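Local coordinates for ankyrin repeat domain protein (PDB 6MCA) that is a Legionella effector with ankyrin repeats and a cysteine protease-like part, and interacts with the host LARP7 component of the 7SK snRNP complex, at residues 392-395 against 396-400; 401-404 against 405-408; 444-447 against 448-452. All coordinates share one frame; numbering follows the deposited sequence.

How the interactions relate
The three contacts follow one another along the C-terminal helical part of the chain, each between neighbouring residues. Interaction 1 lies in the last turns of helix 373-399 and is partly buried; interaction 2 is the surface loop and start of helix 404-421, the next helix in the chain; interaction 3, also partly buried, is the entry into helix 447-458. Backbone helix bonds and a stacked, long ion pair in 392-400 give way to a serine cap and a shared water in 401-408, and to aromatic packing in 444-452. They touch each other: F399 of interaction 1 meets K407 of interaction 2 and Y445 of interaction 3, while Y447 reaches A408.

Interaction 1. Residues 392-395 against 396-400; sequences LDEC and IQRFY
I396 reaches back to L392 one turn earlier in helix 373-399, near the C-terminal end of this long alpha helix, where i to i+4 backbone bonds set the spacing. I396 N donates to L392 O at 3.0 Å. With CG1 beside its own backbone N (chi1 -69°), I396 CG1 settles 3.3 Å from L392 O, and CD1 meets L392 CG at 4.1 Å, the two branched chains crossing at a slant. Q397 follows with N to D393 O at 2.9 Å; the D393 carboxylate itself turns to K435 of helix 427-440 in a salt bridge. R398 N bonds E394 O at 2.9 Å, and its extended chain runs alongside E394 in the same direction. Carboxylate and guanidinium stack with planes 23° apart, but E394 OE1 stands off the guanidinium plane, 4.0 Å from R398 NH2, so the pair is a long salt bridge held by charge, without a directed N-H. R398 NH1 also makes a weak bond to L151 O. F399 sends its ring off to K407 and Y445, while its backbone closes the series: F399 N to C395 O is 3.0 Å, bent to 135° at the hydrogen, with F399 CB 3.6 Å from the same oxygen.

Interaction 2. Residues 401-404 against 405-408; sequences LASP and ERKA
R406 folds back over A402 and S403 at the N-terminus of helix 404-421, where S403 is the N-cap residue. From the start of the R406 side chain, CB lies 3.8 Å from A402 CB and also near S403 OG. R406 CG comes closer to that hydroxyl, 3.4 Å from S403 OG, so the cap oxygen touches both the backbone and the side chain of R406. A bend after CG (chi3 -47°) then turns the end of the chain back along the incoming loop. R406 NE donates to a water at 2.9 Å, which sits in the guanidinium plane at its edge and accepts a second bond from S403 N at 3.0 Å, tying the side chain to the backbone of the cap residue. Beyond it the guanidinium spreads flat against the A402 methyl: A402 CB lies over one face, offset toward the rim, 3.6 Å from R406 NH2. R406 NH1 makes a salt bridge with D152 of helix 147-162, so the charge of R406 is met chiefly from outside this turn. The cap itself is a weak, nearly straight bond, R406 N to S403 OG (169° at the hydrogen), with the hydroxyl between the backbone N and the carbonyl carbon of its own residue (chi1 75°). Alongside, K407 N bonds S403 O at 2.7 Å, a first helical bond, and A408 N takes P404 O next. K407 meanwhile lays its chain past A402 on the way to the F399 ring, bringing K407 CE 3.4 Å from A402 O.

Interaction 3. Residues 444-447 against 448-452; sequences EYYY and VLSSY
The Y447 ring has V448 CG2 over one face, a CH-pi contact of 4.2 Å from the methyl to the ring centroid, at the entry into alpha helix 447-458. Y445 O lies on that same face, toward the rim, and E444 O meets the ring edge in its plane. A chi1 of 65° folds the Y447 ring back against V448 N. The Y446 ring takes L449 CB over one face; its CE1 is 4.2 Å from L449 CD1, the two side chains crossing at about a right angle. S450 OG approaches obliquely, 3.2 Å from Y446 CD2. Beyond the turn, V448 and L449 pack on L440 of helix 427-440, and Y446 touches I441 and P479. The backbone enters the helix by a shorter step first: V448 N reaches Y445 O three residues back at 3.0 Å, coming in from above the carbonyl plane (40° out of it). Regular i to i+4 bonding then takes over, with S451 N to Y447 O at 2.7 Å. Y446 O is gripped twice from S450, by N at 2.8 Å and weakly by OG at 3.3 Å.

Interaction 1. Residues 392-395 against 396-400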
loop_
_atom_site.group_PDB
_atom_site.type_symbol
_atom_site.label_atom_id
_atom_site.label_comp_id
_atom_site.label_asym_id
_atom_site.label_seq_id
_atom_site.Cartn_x
_atom_site.Cartn_y
_atom_site.Cartn_z
ATOM N N LEU A 392 2.641 -14.732 7.396
ATOM C CA LEU A 392 2.947 -15.377 8.670
ATOM C C LEU A 392 4.243 -16.180 8.588
ATOM O O LEU A 392 5.078 -16.128 9.503
ATOM C CB LEU A 392 1.781 -16.270 9.092
ATOM C CG LEU A 392 1.922 -17.006 10.425
ATOM C CD1 LEU A 392 2.231 -16.028 11.544
ATOM C CD2 LEU A 392 0.657 -17.788 10.734
ATOM N N ASP A 393 4.433 -16.921 7.492
ATOM C CA ASP A 393 5.652 -17.704 7.318
ATOM C C ASP A 393 6.875 -16.805 7.194
ATOM O O ASP A 393 7.950 -17.142 7.699
ATOM C CB ASP A 393 5.526 -18.606 6.090
ATOM C CG ASP A 393 4.504 -19.708 6.278
ATOM O OD1 ASP A 393 4.065 -19.926 7.426
ATOM O OD2 ASP A 393 4.137 -20.354 5.274
ATOM N N GLU A 394 6.734 -15.666 6.510
ATOM C CA GLU A 394 7.833 -14.706 6.432
ATOM C C GLU A 394 8.247 -14.246 7.822
ATOM O O GLU A 394 9.440 -14.201 8.147
ATOM C CB GLU A 394 7.428 -13.508 5.573
ATOM C CG GLU A 394 7.687 -13.674 4.090
ATOM C CD GLU A 394 7.298 -12.443 3.293
ATOM O OE1 GLU A 394 6.647 -11.543 3.865
ATOM O OE2 GLU A 394 7.643 -12.376 2.094
ATOM N N CYS A 395 7.266 -13.895 8.658
ATOM C CA CYS A 395 7.578 -13.471 10.022
ATOM C C CYS A 395 8.286 -14.578 10.798
ATOM O O CYS A 395 9.303 -14.338 11.465
ATOM C CB CYS A 395 6.302 -13.043 10.745
ATOM S SG CYS A 395 6.040 -11.265 10.773
ATOM N N ILE A 396 7.756 -15.801 10.721
ATOM C CA ILE A 396 8.333 -16.911 11.477
ATOM C C ILE A 396 9.763 -17.184 11.026
ATOM O O ILE A 396 10.653 -17.427 11.850
ATOM C CB ILE A 396 7.446 -18.162 11.348
ATOM C CG1 ILE A 396 6.131 -17.953 12.096
ATOM C CG2 ILE A 396 8.169 -19.395 11.874
ATOM C CD1 ILE A 396 5.126 -19.048 11.859
ATOM N N GLN A 397 10.010 -17.133 9.716
ATOM C CA GLN A 397 11.354 -17.385 9.209
ATOM C C GLN A 397 12.316 -16.277 9.615
ATOM O O GLN A 397 13.461 -16.552 9.995
ATOM C CB GLN A 397 11.323 -17.534 7.687
ATOM C CG GLN A 397 12.696 -17.605 7.042
ATOM C CD GLN A 397 12.625 -17.822 5.543
ATOM O OE1 GLN A 397 12.170 -18.867 5.076
ATOM N NE2 GLN A 397 13.074 -16.832 4.779
ATOM N N ARG A 398 11.874 -15.020 9.549
ATOM C CA ARG A 398 12.756 -13.916 9.903
ATOM C C ARG A 398 13.034 -13.848 11.398
ATOM O O ARG A 398 14.042 -13.254 11.794
ATOM C CB ARG A 398 12.163 -12.589 9.427
ATOM C CG ARG A 398 12.167 -12.423 7.920
ATOM C CD ARG A 398 11.388 -11.193 7.498
ATOM N NE ARG A 398 11.251 -11.118 6.047
ATOM C CZ ARG A 398 10.456 -10.261 5.415
ATOM N NH1 ARG A 398 9.726 -9.398 6.109
ATOM N NH2 ARG A 398 10.392 -10.266 4.090
ATOM N N PHE A 399 12.167 -14.430 12.233
ATOM C CA PHE A 399 12.399 -14.372 13.676
ATOM C C PHE A 399 13.733 -15.004 14.062
ATOM O O PHE A 399 14.475 -14.448 14.880
ATOM C CB PHE A 399 11.257 -15.054 14.429
ATOM C CG PHE A 399 11.495 -15.166 15.909
ATOM C CD1 PHE A 399 11.258 -14.086 16.745
ATOM C CD2 PHE A 399 11.963 -16.346 16.467
ATOM C CE1 PHE A 399 11.480 -14.181 18.106
ATOM C CE2 PHE A 399 12.188 -16.447 17.828
ATOM C CZ PHE A 399 11.945 -15.363 18.648
ATOM N N TYR A 400 14.056 -16.165 13.487
ATOM C CA TYR A 400 15.254 -16.888 13.900
ATOM C C TYR A 400 16.538 -16.252 13.380
ATOM O O TYR A 400 17.621 -16.586 13.870
ATOM C CB TYR A 400 15.173 -18.345 13.440
ATOM C CG TYR A 400 13.992 -19.099 14.012
ATOM C CD1 TYR A 400 14.029 -19.614 15.301
ATOM C CD2 TYR A 400 12.839 -19.290 13.264
ATOM C CE1 TYR A 400 12.952 -20.301 15.828
ATOM C CE2 TYR A 400 11.756 -19.975 13.782
ATOM C CZ TYR A 400 11.817 -20.479 15.063
ATOM O OH TYR A 400 10.741 -21.163 15.582
#

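Interaction 2. Residues 401-404 against 405-408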
loop_
_atom_site.group_PDB
_atom_site.type_symbol
_atom_site.label_atom_id
_atom_site.label_comp_id
_atom_site.label_asym_id
_atom_site.label_seq_id
_atom_site.Cartn_x
_atom_site.Cartn_y
_atom_site.Cartn_z
ATOM N N LEU A 401 16.444 -15.348 12.408
ATOM C CA LEU A 401 17.608 -14.677 11.844
ATOM C C LEU A 401 17.754 -13.243 12.332
ATOM O O LEU A 401 18.630 -12.521 11.847
ATOM C CB LEU A 401 17.532 -14.689 10.314
ATOM C CG LEU A 401 17.516 -16.036 9.591
ATOM C CD1 LEU A 401 16.785 -15.911 8.262
ATOM C CD2 LEU A 401 18.930 -16.543 9.376
ATOM N N ALA A 402 16.929 -12.818 13.283
ATOM C CA ALA A 402 16.777 -11.408 13.606
ATOM C C ALA A 402 17.609 -11.002 14.818
ATOM O O ALA A 402 18.001 -11.825 15.649
ATOM C CB ALA A 402 15.303 -11.076 13.859
ATOM N N SER A 403 17.869 -9.697 14.899
ATOM C CA SER A 403 18.486 -9.086 16.061
ATOM C C SER A 403 17.499 -9.103 17.226
ATOM O O SER A 403 16.315 -9.391 17.040
ATOM C CB SER A 403 18.920 -7.659 15.724
ATOM O OG SER A 403 17.803 -6.787 15.675
ATOM N N PRO A 404 17.958 -8.814 18.451
ATOM C CA PRO A 404 17.016 -8.800 19.586
ATOM C C PRO A 404 15.852 -7.837 19.409
ATOM O O PRO A 404 14.710 -8.191 19.731
ATOM C CB PRO A 404 17.910 -8.404 20.769
ATOM C CG PRO A 404 19.262 -8.885 20.385
ATOM C CD PRO A 404 19.357 -8.683 18.901
ATOM N N GLU A 405 16.104 -6.629 18.902
ATOM C CA GLU A 405 15.024 -5.659 18.737
ATOM C C GLU A 405 14.045 -6.098 17.653
ATOM O O GLU A 405 12.822 -6.024 17.841
ATOM C CB GLU A 405 15.602 -4.282 18.416
ATOM C CG GLU A 405 16.532 -3.733 19.489
ATOM C CD GLU A 405 17.989 -4.063 19.224
ATOM O OE1 GLU A 405 18.382 -4.116 18.040
ATOM O OE2 GLU A 405 18.743 -4.264 20.200
ATOM N N ARG A 406 14.560 -6.552 16.508
ATOM C CA ARG A 406 13.679 -7.069 15.468
ATOM C C ARG A 406 12.954 -8.325 15.931
ATOM O O ARG A 406 11.803 -8.550 15.544
ATOM C CB ARG A 406 14.472 -7.336 14.190
ATOM C CG ARG A 406 15.170 -6.101 13.642
ATOM C CD ARG A 406 15.384 -6.184 12.139
ATOM N NE ARG A 406 15.935 -7.470 11.726
ATOM C CZ ARG A 406 15.280 -8.364 10.992
ATOM N NH1 ARG A 406 14.044 -8.112 10.584
ATOM N NH2 ARG A 406 15.863 -9.509 10.663
ATOM N N LYS A 407 13.600 -9.142 16.768
ATOM C CA LYS A 407 12.915 -10.293 17.349
ATOM C C LYS A 407 11.750 -9.853 18.225
ATOM O O LYS A 407 10.668 -10.449 18.175
ATOM C CB LYS A 407 13.897 -11.141 18.156
ATOM C CG LYS A 407 14.698 -12.140 17.341
ATOM C CD LYS A 407 15.267 -13.234 18.231
ATOM C CE LYS A 407 16.310 -14.063 17.500
ATOM N NZ LYS A 407 16.709 -15.262 18.285
ATOM N N ALA A 408 11.953 -8.810 19.036
ATOM C CA ALA A 408 10.865 -8.293 19.862
ATOM C C ALA A 408 9.725 -7.762 19.002
ATOM O O ALA A 408 8.547 -8.000 19.297
ATOM C CB ALA A 408 11.387 -7.199 20.794
HETATM O O HOH W 1 18.598 -8.421 12.336
#

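Interaction 3. Residues 444-447 against 448-452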
loop_
_atom_site.group_PDB
_atom_site.type_symbol
_atom_site.label_atom_id
_atom_site.label_comp_id
_atom_site.label_asym_id
_atom_site.label_seq_id
_atom_site.Cartn_x
_atom_site.Cartn_y
_atom_site.Cartn_z
ATOM N N GLU A 444 12.291 -16.483 26.613
ATOM C CA GLU A 444 12.708 -15.100 26.422
ATOM C C GLU A 444 11.622 -14.223 25.810
ATOM O O GLU A 444 11.816 -13.006 25.710
ATOM C CB GLU A 444 13.963 -15.051 25.546
ATOM C CG GLU A 444 14.814 -13.801 25.730
ATOM C CD GLU A 444 15.996 -13.756 24.780
ATOM O OE1 GLU A 444 16.285 -14.787 24.140
ATOM O OE2 GLU A 444 16.631 -12.685 24.671
ATOM N N TYR A 445 10.488 -14.797 25.403
ATOM C CA TYR A 445 9.434 -14.025 24.761
ATOM C C TYR A 445 8.046 -14.333 25.301
ATOM O O TYR A 445 7.085 -13.654 24.917
ATOM C CB TYR A 445 9.477 -14.243 23.242
ATOM C CG TYR A 445 10.747 -13.686 22.644
ATOM C CD1 TYR A 445 10.852 -12.340 22.327
ATOM C CD2 TYR A 445 11.856 -14.496 22.444
ATOM C CE1 TYR A 445 12.018 -11.820 21.801
ATOM C CE2 TYR A 445 13.026 -13.986 21.920
ATOM C CZ TYR A 445 13.101 -12.647 21.600
ATOM O OH TYR A 445 14.266 -12.131 21.079
ATOM N N TYR A 446 7.923 -15.309 26.206
ATOM C CA TYR A 446 6.647 -15.589 26.857
ATOM C C TYR A 446 5.995 -14.327 27.405
ATOM O O TYR A 446 4.763 -14.262 27.508
ATOM C CB TYR A 446 6.850 -16.606 27.984
ATOM C CG TYR A 446 5.565 -17.135 28.581
ATOM C CD1 TYR A 446 4.805 -18.085 27.913
ATOM C CD2 TYR A 446 5.109 -16.679 29.812
ATOM C CE1 TYR A 446 3.630 -18.571 28.453
ATOM C CE2 TYR A 446 3.933 -17.159 30.360
ATOM C CZ TYR A 446 3.199 -18.104 29.677
ATOM O OH TYR A 446 2.028 -18.582 30.220
ATOM N N TYR A 447 6.802 -13.311 27.744
ATOM C CA TYR A 447 6.256 -12.079 28.305
ATOM C C TYR A 447 5.136 -11.522 27.440
ATOM O O TYR A 447 4.127 -11.036 27.965
ATOM C CB TYR A 447 7.363 -11.038 28.509
ATOM C CG TYR A 447 8.040 -10.506 27.259
ATOM C CD1 TYR A 447 9.207 -11.086 26.783
ATOM C CD2 TYR A 447 7.540 -9.396 26.585
ATOM C CE1 TYR A 447 9.843 -10.597 25.655
ATOM C CE2 TYR A 447 8.170 -8.900 25.453
ATOM C CZ TYR A 447 9.322 -9.507 24.994
ATOM O OH TYR A 447 9.958 -9.022 23.873
ATOM N N VAL A 448 5.274 -11.626 26.111
ATOM C CA VAL A 448 4.191 -11.210 25.218
ATOM C C VAL A 448 2.876 -11.822 25.684
ATOM O O VAL A 448 1.963 -11.115 26.134
ATOM C CB VAL A 448 4.504 -11.592 23.761
ATOM C CG1 VAL A 448 3.305 -11.307 22.867
ATOM C CG2 VAL A 448 5.725 -10.836 23.263
ATOM N N LEU A 449 2.788 -13.155 25.626
ATOM C CA LEU A 449 1.598 -13.840 26.115
ATOM C C LEU A 449 1.244 -13.377 27.519
ATOM O O LEU A 449 0.081 -13.054 27.799
ATOM C CB LEU A 449 1.809 -15.354 26.083
ATOM C CG LEU A 449 1.643 -16.017 24.714
ATOM C CD1 LEU A 449 1.981 -17.497 24.793
ATOM C CD2 LEU A 449 0.233 -15.810 24.181
ATOM N N SER A 450 2.249 -13.291 28.400
ATOM C CA SER A 450 2.022 -12.818 29.761
ATOM C C SER A 450 1.201 -11.539 29.750
ATOM O O SER A 450 0.102 -11.486 30.318
ATOM C CB SER A 450 3.361 -12.598 30.471
ATOM O OG SER A 450 4.026 -13.825 30.711
ATOM N N SER A 451 1.698 -10.520 29.039
ATOM C CA SER A 451 1.000 -9.242 28.977
ATOM C C SER A 451 -0.462 -9.446 28.608
ATOM O O SER A 451 -1.366 -8.983 29.315
ATOM C CB SER A 451 1.686 -8.316 27.972
ATOM O OG SER A 451 0.754 -7.433 27.376
ATOM N N TYR A 452 -0.714 -10.195 27.533
ATOM C CA TYR A 452 -2.088 -10.435 27.112
ATOM C C TYR A 452 -2.886 -11.074 28.239
ATOM O O TYR A 452 -3.931 -10.553 28.645
ATOM C CB TYR A 452 -2.110 -11.306 25.855
ATOM C CG TYR A 452 -1.858 -10.529 24.583
ATOM C CD1 TYR A 452 -2.861 -9.762 24.006
ATOM C CD2 TYR A 452 -0.616 -10.558 23.963
ATOM C CE1 TYR A 452 -2.634 -9.046 22.844
ATOM C CE2 TYR A 452 -0.381 -9.847 22.799
ATOM C CZ TYR A 452 -1.393 -9.094 22.244
ATOM O OH TYR A 452 -1.159 -8.385 21.087
#